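Local coordinates for protein putative hydantoin racemase (PDB 3QVL) that racemises allantoin and probably also interconverts the D and L forms of other 5-monosubstituted hydantoins, at residues P93-A98 with E212-L217. Sequence-based numbering, arbitrary orientation.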
loop_
_atom_site.group_PDB
_atom_site.type_symbol
_atom_site.label_atom_id
_atom_site.label_comp_id
_atom_site.label_asym_id
_atom_site.label_seq_id
_atom_site.Cartn_x
_atom_site.Cartn_y
_atom_site.Cartn_z
ATOM N N PRO A 93 23.236 18.547 6.536
ATOM C CA PRO A 93 22.186 17.835 5.808
ATOM C C PRO A 93 22.513 17.638 4.327
ATOM O O PRO A 93 23.191 18.472 3.721
ATOM C CB PRO A 93 20.967 18.751 5.963
ATOM C CG PRO A 93 21.531 20.096 6.255
ATOM C CD PRO A 93 22.755 19.835 7.068
ATOM N N VAL A 94 22.041 16.525 3.771
ATOM C CA VAL A 94 22.207 16.217 2.352
ATOM C C VAL A 94 20.826 16.038 1.728
ATOM O O VAL A 94 20.045 15.190 2.167
ATOM C CB VAL A 94 23.054 14.940 2.122
ATOM C CG1 VAL A 94 23.324 14.739 0.638
ATOM C CG2 VAL A 94 24.369 15.008 2.890
ATOM N N ILE A 95 20.534 16.843 0.709
ATOM C CA ILE A 95 19.231 16.821 0.045
ATOM C C ILE A 95 19.377 16.450 -1.429
ATOM O O ILE A 95 20.173 17.050 -2.155
ATOM C CB ILE A 95 18.489 18.187 0.180
ATOM C CG1 ILE A 95 18.445 18.666 1.642
ATOM C CG2 ILE A 95 17.083 18.118 -0.429
ATOM C CD1 ILE A 95 17.700 17.744 2.608
ATOM N N GLY A 96 18.611 15.451 -1.861
ATOM C CA GLY A 96 18.560 15.072 -3.270
ATOM C C GLY A 96 17.614 15.977 -4.034
ATOM O O GLY A 96 16.660 16.510 -3.460
ATOM N N ILE A 97 17.869 16.158 -5.329
ATOM C CA ILE A 97 17.032 17.049 -6.138
ATOM C C ILE A 97 15.670 16.451 -6.503
ATOM O O ILE A 97 14.688 17.182 -6.622
ATOM C CB ILE A 97 17.759 17.617 -7.391
ATOM C CG1 ILE A 97 18.166 16.506 -8.365
ATOM C CG2 ILE A 97 18.947 18.477 -6.967
ATOM C CD1 ILE A 97 18.318 16.984 -9.801
ATOM N N ALA A 98 15.614 15.131 -6.673
ATOM C CA ALA A 98 14.339 14.445 -6.872
ATOM C C ALA A 98 13.500 14.569 -5.607
ATOM O O ALA A 98 12.321 14.922 -5.665
ATOM C CB ALA A 98 14.558 12.988 -7.227
ATOM N N GLU A 212 19.217 25.453 3.187
ATOM C CA GLU A 212 19.146 26.750 3.867
ATOM C C GLU A 212 18.137 26.736 5.013
ATOM O O GLU A 212 18.409 27.268 6.091
ATOM C CB GLU A 212 18.781 27.862 2.882
ATOM C CG GLU A 212 19.916 28.292 1.965
ATOM C CD GLU A 212 19.478 29.304 0.921
ATOM O OE1 GLU A 212 18.270 29.368 0.616
ATOM O OE2 GLU A 212 20.343 30.035 0.400
ATOM N N SER A 213 16.980 26.122 4.768
ATOM C CA SER A 213 15.925 26.005 5.772
ATOM C C SER A 213 16.371 25.183 6.979
ATOM O O SER A 213 16.198 25.614 8.120
ATOM C CB SER A 213 14.660 25.403 5.157
ATOM O OG SER A 213 14.122 26.261 4.166
ATOM N N LEU A 214 16.954 24.013 6.721
ATOM C CA LEU A 214 17.429 23.128 7.786
ATOM C C LEU A 214 18.537 23.768 8.625
ATOM O O LEU A 214 18.556 23.620 9.848
ATOM C CB LEU A 214 17.883 21.778 7.216
ATOM C CG LEU A 214 16.775 20.836 6.725
ATOM C CD1 LEU A 214 17.342 19.754 5.819
ATOM C CD2 LEU A 214 16.000 20.217 7.885
ATOM N N VAL A 215 19.449 24.479 7.962
ATOM C CA VAL A 215 20.535 25.194 8.641
ATOM C C VAL A 215 19.982 26.302 9.548
ATOM O O VAL A 215 20.438 26.469 10.682
ATOM C CB VAL A 215 21.576 25.757 7.628
ATOM C CG1 VAL A 215 22.550 26.722 8.302
ATOM C CG2 VAL A 215 22.343 24.617 6.964
ATOM N N ALA A 216 18.989 27.035 9.048
ATOM C CA ALA A 216 18.342 28.103 9.813
ATOM C C ALA A 216 17.528 27.562 10.991
ATOM O O ALA A 216 17.374 28.241 12.009
ATOM C CB ALA A 216 17.468 28.951 8.906
ATOM N N LEU A 217 17.019 26.340 10.845
ATOM C CA LEU A 217 16.273 25.667 11.908
ATOM C C LEU A 217 17.196 25.035 12.950
ATOM O O LEU A 217 16.736 24.577 13.999
ATOM C CB LEU A 217 15.341 24.600 11.319
ATOM C CG LEU A 217 14.142 25.067 10.490
ATOM C CD1 LEU A 217 13.511 23.899 9.742
ATOM C CD2 LEU A 217 13.114 25.769 11.359
#
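Pro-93 and Leu-214 mark the closest approach of the two backbones, with their CA atoms 7.4 Å apart. Residues 94-96 form a short strand. Gly-96 ends the strand and takes the N-cap position of helix 97-108. Segment 212-217 lies at the C-terminal part of helix 203-216. No hydrogen bond crosses between the segments, so side chains alone join them. The shared surface is small, 136 Å² summed over both sides, and it is apolar.

Leu-214 carries the contact from the helix. Its CG lies anti to the carbonyl carbon (chi1 -72°), and the branch ending in CD1 reaches the strand. CD1 of Leu-214 sits 3.8 Å from CB of Pro-93. The same CD1 meets CD1 of Ile-95, also at 3.8 Å. One methyl group therefore touches both residues. The two approaches differ. Ile-95 and Leu-214 meet tip to tip. Pro-93 and Leu-214 pass alongside in opposite directions, and CG of the proline ring comes within 4.1 Å of CB of Leu-214. In Ile-95, CG1 stands anti to the carbonyl carbon (chi1 -51°) and carries CD1 to the leucine.

All three touching residues are buried. Strand 94-96 is an outermost strand of a parallel sheet within this chain, and it bonds through its backbone to strand 72-75. Val-94 points away from the helix and packs on Leu-83 and Ala-86 of helix 83-89. Ile-95 also touches Ala-207, Met-210 and Val-211, as well as Met-107 of a second subunit. Helix 203-216 follows strand 200-201 of the second parallel sheet. Its packing against strand 94-96 thus joins the two alpha/beta halves of the racemase fold.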